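Local coordinates for sporozoite surface protein 2 (Plasmodium vivax, PDB 4HQO), which acts as a receptor in sporozoite gliding motility and probably in adhesion, through a metal-binding VWA domain next to a thrombospondin repeat, at residues G29-M43 against R156-H168. The protein carries 4 engineered substitutions. Sequence-based numbering, arbitrary orientation.
Engineered in segment 156-168: Arg156 (natural residue Ser). With MG (magnesium ion), chain E.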
ATOM      1  N   GLY A  29      -7.989 -10.393  26.227  1.00 33.31           N
ATOM      2  CA  GLY A  29      -8.210 -11.510  27.126  1.00 30.66           C
ATOM      3  C   GLY A  29      -9.052 -12.633  26.553  1.00 37.11           C
ATOM      4  O   GLY A  29      -8.797 -13.794  26.845  1.00 39.37           O
ATOM      5  N   SER A  30     -10.059 -12.306  25.746  1.00 38.89           N
ATOM      6  CA  SER A  30     -10.908 -13.347  25.166  1.00 39.00           C
ATOM      7  C   SER A  30     -10.159 -14.270  24.191  1.00 31.38           C
ATOM      8  O   SER A  30     -10.566 -15.407  23.962  1.00 37.89           O
ATOM      9  CB  SER A  30     -12.151 -12.756  24.501  1.00 30.46           C
ATOM     10  OG  SER A  30     -11.796 -11.869  23.458  1.00 37.20           O
ATOM     11  N   ILE A  31      -9.063 -13.794  23.625  1.00 35.37           N
ATOM     12  CA  ILE A  31      -8.256 -14.659  22.770  1.00 35.82           C
ATOM     13  C   ILE A  31      -7.739 -15.853  23.582  1.00 39.55           C
ATOM     14  O   ILE A  31      -7.929 -17.010  23.205  1.00 41.50           O
ATOM     15  CB  ILE A  31      -7.099 -13.886  22.134  1.00 31.95           C
ATOM     16  CG1 ILE A  31      -7.661 -12.759  21.270  1.00 29.59           C
ATOM     17  CG2 ILE A  31      -6.218 -14.819  21.311  1.00 32.29           C
ATOM     18  CD1 ILE A  31      -8.653 -13.240  20.224  1.00 31.21           C
ATOM     19  N   GLY A  32      -7.121 -15.569  24.719  1.00 35.37           N
ATOM     20  CA  GLY A  32      -6.678 -16.630  25.602  1.00 40.54           C
ATOM     21  C   GLY A  32      -5.233 -17.030  25.359  1.00 46.81           C
ATOM     22  O   GLY A  32      -4.775 -17.105  24.222  1.00 42.13           O
ATOM     23  N   TYR A  33      -4.513 -17.278  26.447  1.00 41.67           N
ATOM     24  CA  TYR A  33      -3.133 -17.714  26.367  1.00 38.25           C
ATOM     25  C   TYR A  33      -2.943 -19.021  25.583  1.00 31.67           C
ATOM     26  O   TYR A  33      -2.094 -19.073  24.698  1.00 39.92           O
ATOM     27  CB  TYR A  33      -2.507 -17.827  27.764  1.00 42.85           C
ATOM     28  CG  TYR A  33      -1.073 -18.313  27.724  1.00 41.12           C
ATOM     29  CD1 TYR A  33      -0.051 -17.460  27.338  1.00 37.98           C
ATOM     30  CD2 TYR A  33      -0.748 -19.625  28.056  1.00 39.95           C
ATOM     31  CE1 TYR A  33       1.256 -17.884  27.293  1.00 37.73           C
ATOM     32  CE2 TYR A  33       0.568 -20.068  28.012  1.00 44.00           C
ATOM     33  CZ  TYR A  33       1.561 -19.189  27.626  1.00 40.48           C
ATOM     34  OH  TYR A  33       2.865 -19.592  27.570  1.00 45.39           O
ATOM     35  N   PRO A  34      -3.716 -20.078  25.904  1.00 38.45           N
ATOM     36  CA  PRO A  34      -3.464 -21.312  25.156  1.00 40.26           C
ATOM     37  C   PRO A  34      -3.645 -21.126  23.654  1.00 38.85           C
ATOM     38  O   PRO A  34      -2.862 -21.676  22.885  1.00 40.35           O
ATOM     39  CB  PRO A  34      -4.508 -22.284  25.714  1.00 45.20           C
ATOM     40  CG  PRO A  34      -4.820 -21.769  27.069  1.00 38.43           C
ATOM     41  CD  PRO A  34      -4.748 -20.279  26.944  1.00 38.36           C
ATOM     42  N   ASN A  35      -4.633 -20.336  23.247  1.00 32.50           N
ATOM     43  CA  ASN A  35      -4.852 -20.079  21.827  1.00 31.24           C
ATOM     44  C   ASN A  35      -3.732 -19.229  21.226  1.00 37.90           C
ATOM     45  O   ASN A  35      -3.324 -19.447  20.087  1.00 41.56           O
ATOM     46  CB  ASN A  35      -6.212 -19.406  21.601  1.00 31.18           C
ATOM     47  CG  ASN A  35      -6.623 -19.406  20.149  1.00 39.41           C
ATOM     48  OD1 ASN A  35      -6.336 -18.460  19.416  1.00 37.89           O
ATOM     49  ND2 ASN A  35      -7.287 -20.477  19.716  1.00 38.70           N
ATOM     50  N   TRP A  36      -3.249 -18.257  21.996  1.00 32.21           N
ATOM     51  CA  TRP A  36      -2.091 -17.451  21.614  1.00 33.24           C
ATOM     52  C   TRP A  36      -0.904 -18.340  21.174  1.00 31.39           C
ATOM     53  O   TRP A  36      -0.271 -18.099  20.147  1.00 32.39           O
ATOM     54  CB  TRP A  36      -1.678 -16.555  22.795  1.00 34.18           C
ATOM     55  CG  TRP A  36      -0.662 -15.508  22.449  1.00 26.76           C
ATOM     56  CD1 TRP A  36       0.667 -15.501  22.790  1.00 31.48           C
ATOM     57  CD2 TRP A  36      -0.882 -14.318  21.682  1.00 29.36           C
ATOM     58  NE1 TRP A  36       1.286 -14.382  22.277  1.00 25.66           N
ATOM     59  CE2 TRP A  36       0.349 -13.636  21.599  1.00 29.95           C
ATOM     60  CE3 TRP A  36      -2.014 -13.755  21.065  1.00 26.99           C
ATOM     61  CZ2 TRP A  36       0.491 -12.432  20.916  1.00 32.76           C
ATOM     62  CZ3 TRP A  36      -1.872 -12.556  20.390  1.00 27.00           C
ATOM     63  CH2 TRP A  36      -0.630 -11.910  20.318  1.00 31.27           C
ATOM     64  N   ILE A  37      -0.638 -19.389  21.940  1.00 30.45           N
ATOM     65  CA  ILE A  37       0.525 -20.229  21.702  1.00 32.17           C
ATOM     66  C   ILE A  37       0.317 -21.274  20.611  1.00 41.14           C
ATOM     67  O   ILE A  37       1.208 -21.512  19.785  1.00 37.65           O
ATOM     68  CB  ILE A  37       0.953 -20.942  23.010  1.00 33.60           C
ATOM     69  CG1 ILE A  37       1.357 -19.908  24.068  1.00 37.03           C
ATOM     70  CG2 ILE A  37       2.082 -21.935  22.749  1.00 37.70           C
ATOM     71  CD1 ILE A  37       2.468 -18.954  23.610  1.00 33.34           C
ATOM     72  N   THR A  38      -0.849 -21.911  20.614  1.00 34.00           N
ATOM     73  CA  THR A  38      -1.086 -23.047  19.720  1.00 41.30           C
ATOM     74  C   THR A  38      -1.688 -22.653  18.379  1.00 34.83           C
ATOM     75  O   THR A  38      -1.673 -23.436  17.437  1.00 38.79           O
ATOM     76  CB  THR A  38      -2.028 -24.079  20.361  1.00 40.77           C
ATOM     77  OG1 THR A  38      -3.316 -23.480  20.540  1.00 43.50           O
ATOM     78  CG2 THR A  38      -1.479 -24.557  21.707  1.00 40.47           C
ATOM     79  N   LYS A  39      -2.186 -21.429  18.304  1.00 32.21           N
ATOM     80  CA  LYS A  39      -2.940 -20.971  17.140  1.00 44.56           C
ATOM     81  C   LYS A  39      -2.457 -19.626  16.585  1.00 36.64           C
ATOM     82  O   LYS A  39      -2.121 -19.509  15.402  1.00 36.79           O
ATOM     83  CB  LYS A  39      -4.444 -20.909  17.477  1.00 38.35           C
ATOM     84  CG  LYS A  39      -5.269 -20.032  16.550  1.00 57.64           C
ATOM     85  CD  LYS A  39      -5.590 -20.726  15.243  1.00 73.71           C
ATOM     86  CE  LYS A  39      -6.586 -19.912  14.425  1.00 76.81           C
ATOM     87  NZ  LYS A  39      -6.982 -20.636  13.187  1.00 79.31           N
ATOM     88  N   VAL A  40      -2.436 -18.601  17.427  1.00 33.88           N
ATOM     89  CA  VAL A  40      -2.106 -17.256  16.951  1.00 30.93           C
ATOM     90  C   VAL A  40      -0.649 -17.091  16.510  1.00 40.91           C
ATOM     91  O   VAL A  40      -0.376 -16.578  15.422  1.00 35.91           O
ATOM     92  CB  VAL A  40      -2.407 -16.187  17.998  1.00 30.43           C
ATOM     93  CG1 VAL A  40      -2.092 -14.803  17.440  1.00 25.30           C
ATOM     94  CG2 VAL A  40      -3.875 -16.281  18.440  1.00 37.50           C
ATOM     95  N   ILE A  41       0.287 -17.495  17.366  1.00 36.45           N
ATOM     96  CA  ILE A  41       1.704 -17.427  17.016  1.00 31.20           C
ATOM     97  C   ILE A  41       2.034 -18.250  15.757  1.00 35.33           C
ATOM     98  O   ILE A  41       2.677 -17.733  14.845  1.00 33.69           O
ATOM     99  CB  ILE A  41       2.625 -17.804  18.212  1.00 41.41           C
ATOM    100  CG1 ILE A  41       2.481 -16.774  19.339  1.00 32.77           C
ATOM    101  CG2 ILE A  41       4.072 -17.917  17.767  1.00 31.77           C
ATOM    102  CD1 ILE A  41       2.923 -15.369  18.954  1.00 24.03           C
ATOM    103  N   PRO A  42       1.591 -19.523  15.689  1.00 31.08           N
ATOM    104  CA  PRO A  42       1.837 -20.245  14.429  1.00 32.22           C
ATOM    105  C   PRO A  42       1.168 -19.583  13.211  1.00 36.62           C
ATOM    106  O   PRO A  42       1.707 -19.673  12.119  1.00 38.55           O
ATOM    107  CB  PRO A  42       1.221 -21.623  14.689  1.00 37.89           C
ATOM    108  CG  PRO A  42       1.262 -21.780  16.175  1.00 36.93           C
ATOM    109  CD  PRO A  42       0.980 -20.402  16.705  1.00 32.16           C
ATOM    110  N   MET A  43       0.024 -18.930  13.398  1.00 34.64           N
ATOM    111  CA  MET A  43      -0.658 -18.252  12.295  1.00 30.68           C
ATOM    112  C   MET A  43       0.177 -17.087  11.784  1.00 36.91           C
ATOM    113  O   MET A  43       0.345 -16.907  10.579  1.00 29.77           O
ATOM    114  CB  MET A  43      -2.037 -17.745  12.728  1.00 33.86           C
ATOM    115  CG  MET A  43      -2.708 -16.784  11.726  1.00 35.87           C
ATOM    116  SD  MET A  43      -3.236 -17.605  10.206  1.00 42.67           S
ATOM    117  CE  MET A  43      -4.333 -18.858  10.880  1.00 39.22           C
ATOM    118  N   ARG A 156      -8.351  -2.786   1.004  1.00 37.27           N
ATOM    119  CA  ARG A 156      -8.851  -4.163   1.039  1.00 32.56           C
ATOM    120  C   ARG A 156      -8.770  -4.687   2.463  1.00 32.15           C
ATOM    121  O   ARG A 156      -7.821  -4.379   3.176  1.00 33.72           O
ATOM    122  CB  ARG A 156      -8.042  -5.070   0.105  1.00 33.96           C
ATOM    123  CG  ARG A 156      -8.172  -4.721  -1.375  1.00 60.58           C
ATOM    124  CD  ARG A 156      -7.045  -3.807  -1.841  1.00 73.59           C
ATOM    125  NE  ARG A 156      -7.160  -3.461  -3.258  1.00 89.22           N
ATOM    126  CZ  ARG A 156      -6.736  -4.231  -4.257  1.00 95.38           C
ATOM    127  NH1 ARG A 156      -6.169  -5.407  -4.004  1.00 93.56           N
ATOM    128  NH2 ARG A 156      -6.883  -3.827  -5.512  1.00 98.13           N
ATOM    129  N   LEU A 157      -9.763  -5.469   2.880  1.00 36.94           N
ATOM    130  CA  LEU A 157      -9.794  -6.009   4.240  1.00 33.93           C
ATOM    131  C   LEU A 157     -10.001  -7.513   4.246  1.00 33.21           C
ATOM    132  O   LEU A 157     -10.991  -8.022   3.716  1.00 34.90           O
ATOM    133  CB  LEU A 157     -10.895  -5.347   5.085  1.00 35.14           C
ATOM    134  CG  LEU A 157     -11.129  -5.988   6.465  1.00 34.66           C
ATOM    135  CD1 LEU A 157      -9.953  -5.739   7.405  1.00 35.10           C
ATOM    136  CD2 LEU A 157     -12.440  -5.515   7.118  1.00 35.42           C
ATOM    137  N   ALA A 158      -9.059  -8.225   4.851  1.00 31.17           N
ATOM    138  CA  ALA A 158      -9.210  -9.656   5.023  1.00 36.75           C
ATOM    139  C   ALA A 158      -9.278  -9.924   6.515  1.00 31.35           C
ATOM    140  O   ALA A 158      -8.527  -9.327   7.299  1.00 29.32           O
ATOM    141  CB  ALA A 158      -8.042 -10.407   4.384  1.00 30.69           C
ATOM    142  N   VAL A 159     -10.194 -10.798   6.914  1.00 31.49           N
ATOM    143  CA  VAL A 159     -10.332 -11.138   8.326  1.00 30.86           C
ATOM    144  C   VAL A 159      -9.888 -12.576   8.572  1.00 29.54           C
ATOM    145  O   VAL A 159     -10.293 -13.489   7.847  1.00 36.44           O
ATOM    146  CB  VAL A 159     -11.783 -10.932   8.839  1.00 30.19           C
ATOM    147  CG1 VAL A 159     -11.861 -11.186  10.348  1.00 30.61           C
ATOM    148  CG2 VAL A 159     -12.267  -9.517   8.513  1.00 32.35           C
ATOM    149  N   ILE A 160      -9.041 -12.767   9.583  1.00 32.51           N
ATOM    150  CA  ILE A 160      -8.615 -14.107   9.998  1.00 34.71           C
ATOM    151  C   ILE A 160      -9.140 -14.382  11.402  1.00 31.41           C
ATOM    152  O   ILE A 160      -8.852 -13.639  12.340  1.00 29.95           O
ATOM    153  CB  ILE A 160      -7.083 -14.246  10.015  1.00 30.07           C
ATOM    154  CG1 ILE A 160      -6.493 -13.830   8.669  1.00 30.03           C
ATOM    155  CG2 ILE A 160      -6.676 -15.695  10.344  1.00 28.82           C
ATOM    156  CD1 ILE A 160      -6.991 -14.645   7.528  1.00 34.00           C
ATOM    157  N   GLY A 161      -9.929 -15.432  11.546  1.00 31.18           N
ATOM    158  CA  GLY A 161     -10.482 -15.759  12.847  1.00 35.38           C
ATOM    159  C   GLY A 161      -9.463 -16.438  13.744  1.00 39.46           C
ATOM    160  O   GLY A 161      -8.866 -17.436  13.359  1.00 38.19           O
ATOM    161  N   ILE A 162      -9.241 -15.876  14.928  1.00 40.06           N
ATOM    162  CA  ILE A 162      -8.408 -16.513  15.947  1.00 40.19           C
ATOM    163  C   ILE A 162      -9.136 -16.469  17.281  1.00 42.93           C
ATOM    164  O   ILE A 162     -10.120 -15.747  17.433  1.00 37.43           O
ATOM    165  CB  ILE A 162      -7.050 -15.797  16.134  1.00 34.76           C
ATOM    166  CG1 ILE A 162      -7.264 -14.311  16.443  1.00 26.82           C
ATOM    167  CG2 ILE A 162      -6.145 -16.003  14.920  1.00 30.69           C
ATOM    168  CD1 ILE A 162      -6.032 -13.621  17.050  1.00 26.12           C
ATOM    169  N   GLY A 163      -8.649 -17.229  18.253  1.00 39.83           N
ATOM    170  CA  GLY A 163      -9.204 -17.183  19.593  1.00 32.20           C
ATOM    171  C   GLY A 163     -10.013 -18.409  19.935  1.00 39.03           C
ATOM    172  O   GLY A 163     -10.496 -19.119  19.043  1.00 39.30           O
ATOM    173  N   GLN A 164     -10.163 -18.648  21.238  1.00 41.73           N
ATOM    174  CA  GLN A 164     -10.864 -19.820  21.750  1.00 54.20           C
ATOM    175  C   GLN A 164     -12.369 -19.774  21.493  1.00 58.51           C
ATOM    176  O   GLN A 164     -13.010 -20.820  21.372  1.00 61.49           O
ATOM    177  CB  GLN A 164     -10.591 -19.992  23.252  1.00 61.90           C
ATOM    178  CG  GLN A 164     -11.093 -18.840  24.116  1.00 67.29           C
ATOM    179  CD  GLN A 164     -10.488 -18.841  25.506  1.00 76.94           C
ATOM    180  OE1 GLN A 164      -9.933 -19.844  25.954  1.00 87.13           O
ATOM    181  NE2 GLN A 164     -10.586 -17.709  26.195  1.00 75.21           N
ATOM    182  N   GLY A 165     -12.927 -18.567  21.412  1.00 49.70           N
ATOM    183  CA  GLY A 165     -14.358 -18.398  21.217  1.00 45.93           C
ATOM    184  C   GLY A 165     -14.688 -17.359  20.160  1.00 51.57           C
ATOM    185  O   GLY A 165     -14.945 -16.194  20.473  1.00 50.82           O
ATOM    186  N   ILE A 166     -14.692 -17.795  18.906  1.00 47.18           N
ATOM    187  CA  ILE A 166     -14.874 -16.902  17.769  1.00 46.69           C
ATOM    188  C   ILE A 166     -16.343 -16.583  17.478  1.00 52.30           C
ATOM    189  O   ILE A 166     -17.192 -17.475  17.438  1.00 50.52           O
ATOM    190  CB  ILE A 166     -14.215 -17.488  16.499  1.00 39.03           C
ATOM    191  CG1 ILE A 166     -12.742 -17.796  16.767  1.00 46.10           C
ATOM    192  CG2 ILE A 166     -14.348 -16.519  15.325  1.00 40.32           C
ATOM    193  CD1 ILE A 166     -12.023 -18.445  15.593  1.00 50.01           C
ATOM    194  N   ASN A 167     -16.629 -15.295  17.295  1.00 43.49           N
ATOM    195  CA  ASN A 167     -17.922 -14.854  16.792  1.00 39.67           C
ATOM    196  C   ASN A 167     -17.855 -14.740  15.272  1.00 43.01           C
ATOM    197  O   ASN A 167     -17.476 -13.693  14.731  1.00 40.91           O
ATOM    198  CB  ASN A 167     -18.310 -13.512  17.421  1.00 39.85           C
ATOM    199  CG  ASN A 167     -19.729 -13.084  17.075  1.00 38.47           C
ATOM    200  OD1 ASN A 167     -20.246 -13.386  15.999  1.00 43.84           O
ATOM    201  ND2 ASN A 167     -20.363 -12.367  17.992  1.00 46.51           N
ATOM    202  N   HIS A 168     -18.216 -15.821  14.584  1.00 45.79           N
ATOM    203  CA  HIS A 168     -18.111 -15.872  13.127  1.00 44.61           C
ATOM    204  C   HIS A 168     -19.096 -14.931  12.454  1.00 45.65           C
ATOM    205  O   HIS A 168     -18.831 -14.429  11.361  1.00 39.36           O
ATOM    206  CB  HIS A 168     -18.319 -17.298  12.610  1.00 49.16           C
ATOM    207  CG  HIS A 168     -17.262 -18.258  13.055  1.00 52.04           C
ATOM    208  ND1 HIS A 168     -15.941 -18.128  12.688  1.00 41.17           N
ATOM    209  CD2 HIS A 168     -17.328 -19.360  13.841  1.00 51.33           C
ATOM    210  CE1 HIS A 168     -15.237 -19.110  13.227  1.00 48.32           C
ATOM    211  NE2 HIS A 168     -16.056 -19.871  13.931  1.00 53.75           N
TER
HETATM  212 MG    MG E 301     -11.590  -9.630  23.389  1.00 56.81          MG
HETATM  213  O   HOH W   1      -9.794 -16.328  28.252  1.00 72.85           O
HETATM  214  O   HOH W   2     -11.652 -15.929  21.673  1.00 36.95           O
HETATM  215  O   HOH W   3     -11.440  -9.648  25.567  1.00 36.68           O
HETATM  216  O   HOH W   4      -7.032 -19.781  24.586  1.00 44.90           O
HETATM  217  O   HOH W   5      -8.752 -20.404  17.050  1.00 49.81           O
HETATM  218  O   HOH W   6      -7.958 -18.868  11.290  1.00 51.80           O
HETATM  219  O   HOH W   7     -11.546  -9.789  21.234  1.00 36.80           O
HETATM  220  O   HOH W   8     -13.613  -9.188  23.872  1.00 47.78           O
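Ile162, just past strand 156-161, touches both Ile31 and Val40 through its CD1, which meets Val40 CG2 at 3.7 Å and Ile31 CD1 at 4.1 Å. With CG1 between its own backbone N and carbonyl carbon (chi1 55°) and CD1 extended beyond it, the methyl reaches both partners; the Ile162 and Val40 side chains cross at about a right angle. A helical turn further on, Met43, bent at chi2 and chi3, lays SD and CE against Ile160 CG2. Lys39 brings CE to the outer end of the Gly161 carbonyl, and a water links NZ to that oxygen. Toward the start of the helix the contact turns polar. Asn35 applies its amide to the Gly163 backbone: OD1 takes a weak bond from Gly163 N (2.9 Å), while ND2 reaches Gly163 O through a water. Gln164, which is poorly ordered, adds two weak bonds, from N to Ile31 O (3.4 Å) and from NE2 to Ser30 O (3.2 Å). Ser30 OG binds magnesium at 2.2 Å, alongside Ser28 and Thr103 in this MIDAS-type VWA site, and hydrogen-bonds to Asp134. Beside the apolar contacts of Ile162 and Ile160, weak bonds and bridging waters thus join the metal-binding loop to residues 163-165, consistent with a link that could adjust.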